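PDB 4P98: extracellular solute-binding protein from Conexibacter woesei, which probably binds a small solute, perhaps a nucleoside as its PnrA-like relatives do, and delivers it to an ABC transporter at the cell membrane. Local coordinates for residues T109-L114 with R266-L271; L214-V219 with A234-V239. All blocks are in the same frame, centred on the assembly; numbering follows the deposited sequence.

Overall arrangement
Contact 1 and contact 2 belong to different lobes of a two-lobed chain. Contact 1 fixes a loop turn against strand 268-271, the outermost strand of the six-stranded parallel sheet; contact 2 joins two helical segments beside the five-stranded one. Their centres are 38 Å apart, on opposite sides of the centre of the chain, and their nearest atoms stay about 22 Å from each other. Along the chain, both segments of contact 2 fall between 109-114 and 266-271: after strand 118-123 the chain crosses to the second lobe, and it comes back for strand 268-271. In binding proteins of this family the solute is held between the lobes; each contact is structural packing within its own lobe.

Contact 1. Residues T109-L114 with R266-L271; sequences TLAERL and RRFDVL
Ala-111 sets its methyl over one face of the Phe-268 ring, the shortest apolar contact between 109-114 and 266-271. The evidence is a CH-pi geometry: Ala-111 CB is 3.6 Å from the ring centroid of Phe-268 and 18° off the ring normal, displaced from the centre towards CG, which it approaches to 3.5 Å. Phe-268 reaches this place because its CG is anti to the backbone N (chi1 -166°), which extends the ring from the strand to the helical turn. Leu-110 joins in with its stem, CB lying 3.9 Å from Phe-268 CE1, while CD1 of Leu-114 meets the same ring more distantly and obliquely. That methyl also fits against backbone, with Leu-114 CD1 3.6 Å from Arg-267 O. The ring thus fastens the turn between strands 101-105 and 118-123 to the edge strand of the parallel sheet, in the lobe architecture expected of a periplasmic-binding-protein fold. Strand 268-271 pairs with 118-123 through backbone bonds such as Asp-269 with Gly-120, and helix 249-261 packs on Asp-269 and Leu-271.

The other end is polar and looser. The chain of Arg-266, an exposed residue, is extended from CG to NE and carries the guanidinium to Leu-114 O, on which NE and NH1 both converge. The bond from Arg-266 NE to Leu-114 O is 2.9 Å and nearly straight (163°). That from Arg-266 NH1 to the same Leu-114 O, 3.2 Å, is more bent. The oxygen lies in the guanidinium plane; seen from the carbonyl, NH1 sits on a lone pair in plane and NE is tilted out of it. Between this clamp and the ring a water donates to Arg-266 O at 3.0 Å and, weakly, to Ala-111 O.

Contact 2. Residues L214-V219 with A234-V239; sequences LGQAAV and ADIKAV
Ala-218, whose methyl faces Val-239 across the contact, bonds Leu-214 O through its backbone N-H, Ala-218 N to Leu-214 O being 2.9 Å, and Val-219 N bonds Gly-215 O in the same helical pattern; no hydrogen bond joins 214-219 to 234-239, so the interface is held by packing. Its centre is Ile-236. The backbones come together here, Gly-215 CA to Ile-236 CA being 5.4 Å. With Ile-236 as placed, a beta carbon on Gly-215 would clash with Ile-236 CG2, about 2.5 Å away. Chi1 (-80°) puts Ile-236 CG1 by Gly-215, 3.7 Å from Gly-215 C, and chi2 (56°) turns CD1 towards Gln-216 and Val-219, whose side chains Ile-236 crosses at about a right angle. The Gln-216 chain bends at chi2 (-77°) and brings NE2 to 3.3 Å from Ile-236 CD1, close and slightly short for a nitrogen against a methyl. Val-219 CG2 touches three groups: Asp-235 O at 3.5 Å, Ile-236 CD1 at 3.9 Å and Val-239 CG2. An alanine in place of Ile-236 would probably open a gap beside Gly-215 and leave the ends of Gln-216 and Val-219 without the methyl they close on. The two helical segments precede consecutive strands of the parallel sheet: helix 212-221 leads into 225-226, where Ala-218 also touches Thr-225, and helix 234-237 leads into 240-242. Ile-236 rests further on Val-228, Val-239 shares a backbone bond with Thr-225, and helix 187-199 flanks helix 212-221 through Ala-194 and Gln-191.

Contact 1. Residues T109-L114 with R266-L271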
loop_
_atom_site.group_PDB
_atom_site.type_symbol
_atom_site.label_atom_id
_atom_site.label_comp_id
_atom_site.label_asym_id
_atom_site.label_seq_id
_atom_site.Cartn_x
_atom_site.Cartn_y
_atom_site.Cartn_z
ATOM N N THR A 109 10.239 -13.004 -7.421
ATOM C CA THR A 109 10.556 -13.836 -8.591
ATOM C C THR A 109 10.293 -13.136 -9.939
ATOM O O THR A 109 10.738 -13.610 -10.977
ATOM C CB THR A 109 9.792 -15.179 -8.573
ATOM O OG1 THR A 109 8.396 -14.955 -8.796
ATOM C CG2 THR A 109 9.986 -15.903 -7.246
ATOM N N LEU A 110 9.569 -12.026 -9.930
ATOM C CA LEU A 110 9.335 -11.262 -11.163
ATOM C C LEU A 110 10.634 -10.731 -11.791
ATOM O O LEU A 110 10.735 -10.636 -13.015
ATOM C CB LEU A 110 8.361 -10.116 -10.888
ATOM C CG LEU A 110 8.088 -9.111 -11.998
ATOM C CD1 LEU A 110 7.484 -9.794 -13.214
ATOM C CD2 LEU A 110 7.148 -8.027 -11.485
ATOM N N ALA A 111 11.622 -10.399 -10.965
ATOM C CA ALA A 111 12.896 -9.868 -11.464
ATOM C C ALA A 111 13.525 -10.756 -12.549
ATOM O O ALA A 111 14.058 -10.234 -13.527
ATOM C CB ALA A 111 13.883 -9.637 -10.328
ATOM N N GLU A 112 13.423 -12.075 -12.332
ATOM C CA GLU A 112 13.902 -13.136 -13.237
ATOM C C GLU A 112 13.258 -13.102 -14.623
ATOM O O GLU A 112 13.901 -13.385 -15.629
ATOM C CB GLU A 112 13.547 -14.517 -12.648
ATOM C CG GLU A 112 14.434 -15.066 -11.542
ATOM C CD GLU A 112 13.671 -16.006 -10.621
ATOM O OE1 GLU A 112 12.506 -16.330 -10.938
ATOM O OE2 GLU A 112 14.224 -16.421 -9.582
ATOM N N ARG A 113 11.979 -12.757 -14.647
ATOM C CA ARG A 113 11.080 -13.026 -15.774
ATOM C C ARG A 113 10.813 -11.801 -16.655
ATOM O O ARG A 113 9.916 -11.823 -17.489
ATOM C CB ARG A 113 9.770 -13.601 -15.221
ATOM C CG ARG A 113 9.999 -14.779 -14.267
ATOM C CD ARG A 113 8.722 -15.240 -13.592
ATOM N NE ARG A 113 7.701 -15.417 -14.614
ATOM C CZ ARG A 113 6.540 -14.770 -14.678
ATOM N NH1 ARG A 113 6.174 -13.910 -13.725
ATOM N NH2 ARG A 113 5.722 -15.018 -15.702
ATOM N N LEU A 114 11.598 -10.743 -16.480
ATOM C CA LEU A 114 11.387 -9.492 -17.211
ATOM C C LEU A 114 11.965 -9.530 -18.622
ATOM O O LEU A 114 13.171 -9.710 -18.785
ATOM C CB LEU A 114 12.039 -8.325 -16.457
ATOM C CG LEU A 114 11.490 -8.011 -15.069
ATOM C CD1 LEU A 114 12.294 -6.899 -14.402
ATOM C CD2 LEU A 114 10.027 -7.607 -15.149
ATOM N N ARG A 266 14.274 -3.882 -17.565
ATOM C CA ARG A 266 14.890 -4.809 -16.617
ATOM C C ARG A 266 15.304 -4.226 -15.266
ATOM O O ARG A 266 15.982 -4.892 -14.500
ATOM C CB ARG A 266 16.032 -5.603 -17.284
ATOM C CG ARG A 266 15.446 -6.721 -18.122
ATOM C CD ARG A 266 16.414 -7.450 -19.019
ATOM N NE ARG A 266 15.709 -8.600 -19.599
ATOM C CZ ARG A 266 16.184 -9.394 -20.557
ATOM N NH1 ARG A 266 15.443 -10.405 -20.992
ATOM N NH2 ARG A 266 17.373 -9.180 -21.093
ATOM N N ARG A 267 14.823 -3.029 -14.944
ATOM C CA ARG A 267 14.939 -2.492 -13.595
ATOM C C ARG A 267 14.027 -3.289 -12.682
ATOM O O ARG A 267 12.897 -3.646 -13.073
ATOM C CB ARG A 267 14.545 -1.021 -13.571
ATOM C CG ARG A 267 15.075 -0.241 -12.372
ATOM C CD ARG A 267 16.600 -0.044 -12.441
ATOM N NE ARG A 267 17.026 0.771 -13.579
ATOM C CZ ARG A 267 16.998 2.103 -13.624
ATOM N NH1 ARG A 267 16.532 2.816 -12.593
ATOM N NH2 ARG A 267 17.427 2.733 -14.721
ATOM N N PHE A 268 14.515 -3.616 -11.489
ATOM C CA PHE A 268 13.656 -4.225 -10.496
ATOM C C PHE A 268 13.738 -3.461 -9.183
ATOM O O PHE A 268 14.765 -3.466 -8.503
ATOM C CB PHE A 268 13.946 -5.713 -10.284
ATOM C CG PHE A 268 12.866 -6.406 -9.527
ATOM C CD1 PHE A 268 11.650 -6.659 -10.131
ATOM C CD2 PHE A 268 13.035 -6.769 -8.196
ATOM C CE1 PHE A 268 10.626 -7.267 -9.436
ATOM C CE2 PHE A 268 12.012 -7.387 -7.497
ATOM C CZ PHE A 268 10.805 -7.638 -8.114
ATOM N N ASP A 269 12.629 -2.819 -8.840
ATOM C CA ASP A 269 12.569 -1.928 -7.691
ATOM C C ASP A 269 11.828 -2.551 -6.504
ATOM O O ASP A 269 10.744 -3.148 -6.656
ATOM C CB ASP A 269 11.911 -0.610 -8.121
ATOM C CG ASP A 269 12.682 0.099 -9.220
ATOM O OD1 ASP A 269 13.916 0.261 -9.053
ATOM O OD2 ASP A 269 12.072 0.495 -10.252
ATOM N N VAL A 270 12.415 -2.420 -5.321
ATOM C CA VAL A 270 11.739 -2.792 -4.100
ATOM C C VAL A 270 11.238 -1.504 -3.437
ATOM O O VAL A 270 12.011 -0.572 -3.190
ATOM C CB VAL A 270 12.667 -3.563 -3.147
ATOM C CG1 VAL A 270 11.918 -3.986 -1.901
ATOM C CG2 VAL A 270 13.240 -4.791 -3.844
ATOM N N LEU A 271 9.941 -1.432 -3.175
ATOM C CA LEU A 271 9.389 -0.295 -2.448
ATOM C C LEU A 271 9.320 -0.698 -0.990
ATOM O O LEU A 271 8.634 -1.652 -0.645
ATOM C CB LEU A 271 8.012 0.103 -2.989
ATOM C CG LEU A 271 8.007 1.077 -4.170
ATOM C CD1 LEU A 271 8.611 0.450 -5.418
ATOM C CD2 LEU A 271 6.582 1.543 -4.432
HETATM O O HOH W 1 16.001 -7.575 -13.073
#

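Contact 2. Residues L214-V219 with A234-V239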
loop_
_atom_site.group_PDB
_atom_site.type_symbol
_atom_site.label_atom_id
_atom_site.label_comp_id
_atom_site.label_asym_id
_atom_site.label_seq_id
_atom_site.Cartn_x
_atom_site.Cartn_y
_atom_site.Cartn_z
ATOM N N LEU A 214 -14.570 -0.506 10.473
ATOM C CA LEU A 214 -13.795 -0.255 11.680
ATOM C C LEU A 214 -13.850 1.226 12.073
ATOM O O LEU A 214 -13.953 1.566 13.253
ATOM C CB LEU A 214 -12.351 -0.722 11.438
ATOM C CG LEU A 214 -11.303 -0.435 12.500
ATOM C CD1 LEU A 214 -10.329 -1.610 12.600
ATOM C CD2 LEU A 214 -10.599 0.874 12.192
ATOM N N GLY A 215 -13.778 2.090 11.063
ATOM C CA GLY A 215 -13.823 3.530 11.238
ATOM C C GLY A 215 -15.124 4.010 11.865
ATOM O O GLY A 215 -15.113 4.891 12.730
ATOM N N GLN A 216 -16.235 3.420 11.431
ATOM C CA GLN A 216 -17.533 3.695 12.042
ATOM C C GLN A 216 -17.542 3.333 13.519
ATOM O O GLN A 216 -18.032 4.101 14.360
ATOM C CB GLN A 216 -18.642 2.904 11.336
ATOM C CG GLN A 216 -18.932 3.407 9.945
ATOM C CD GLN A 216 -19.750 4.687 9.953
ATOM O OE1 GLN A 216 -20.558 4.924 10.863
ATOM N NE2 GLN A 216 -19.554 5.516 8.936
ATOM N N ALA A 217 -17.025 2.154 13.839
ATOM C CA ALA A 217 -16.988 1.696 15.222
ATOM C C ALA A 217 -16.129 2.626 16.080
ATOM O O ALA A 217 -16.460 2.918 17.238
ATOM C CB ALA A 217 -16.455 0.273 15.294
ATOM N N ALA A 218 -15.016 3.061 15.506
ATOM C CA ALA A 218 -14.107 3.985 16.171
ATOM C C ALA A 218 -14.783 5.325 16.487
ATOM O O ALA A 218 -14.632 5.859 17.582
ATOM C CB ALA A 218 -12.875 4.212 15.304
ATOM N N VAL A 219 -15.509 5.868 15.519
ATOM C CA VAL A 219 -16.233 7.123 15.726
ATOM C C VAL A 219 -17.243 6.966 16.875
ATOM O O VAL A 219 -17.362 7.846 17.724
ATOM C CB VAL A 219 -16.931 7.603 14.434
ATOM C CG1 VAL A 219 -17.909 8.744 14.715
ATOM C CG2 VAL A 219 -15.898 8.044 13.398
ATOM N N ALA A 234 -15.816 12.136 5.865
ATOM C CA ALA A 234 -15.105 13.134 6.661
ATOM C C ALA A 234 -15.044 12.806 8.152
ATOM O O ALA A 234 -14.004 12.983 8.767
ATOM C CB ALA A 234 -15.718 14.522 6.451
ATOM N N ASP A 235 -16.137 12.329 8.738
ATOM C CA ASP A 235 -16.142 12.006 10.172
ATOM C C ASP A 235 -15.205 10.868 10.508
ATOM O O ASP A 235 -14.642 10.828 11.608
ATOM C CB ASP A 235 -17.552 11.636 10.674
ATOM C CG ASP A 235 -18.462 12.842 10.843
ATOM O OD1 ASP A 235 -18.143 13.933 10.321
ATOM O OD2 ASP A 235 -19.521 12.687 11.493
ATOM N N ILE A 236 -15.068 9.924 9.575
ATOM C CA ILE A 236 -14.193 8.766 9.780
ATOM C C ILE A 236 -12.741 9.191 9.526
ATOM O O ILE A 236 -11.855 8.885 10.321
ATOM C CB ILE A 236 -14.592 7.554 8.889
ATOM C CG1 ILE A 236 -15.773 6.769 9.476
ATOM C CG2 ILE A 236 -13.473 6.533 8.838
ATOM C CD1 ILE A 236 -17.028 7.558 9.748
ATOM N N LYS A 237 -12.512 9.913 8.430
ATOM C CA LYS A 237 -11.171 10.436 8.129
ATOM C C LYS A 237 -10.641 11.264 9.291
ATOM O O LYS A 237 -9.453 11.231 9.594
ATOM C CB LYS A 237 -11.164 11.250 6.827
ATOM C CG LYS A 237 -11.265 10.391 5.569
ATOM C CD LYS A 237 -10.789 11.124 4.318
ATOM C CE LYS A 237 -11.807 12.156 3.854
ATOM N NZ LYS A 237 -11.370 12.846 2.606
ATOM N N ALA A 238 -11.529 11.979 9.973
ATOM C CA ALA A 238 -11.131 12.820 11.090
ATOM C C ALA A 238 -10.521 12.047 12.259
ATOM O O ALA A 238 -9.805 12.624 13.051
ATOM C CB ALA A 238 -12.309 13.669 11.568
ATOM N N VAL A 239 -10.779 10.745 12.378
ATOM C CA VAL A 239 -10.183 9.972 13.466
ATOM C C VAL A 239 -9.017 9.074 13.008
ATOM O O VAL A 239 -8.421 8.392 13.811
ATOM C CB VAL A 239 -11.240 9.154 14.238
ATOM C CG1 VAL A 239 -12.315 10.098 14.765
ATOM C CG2 VAL A 239 -11.855 8.054 13.372
#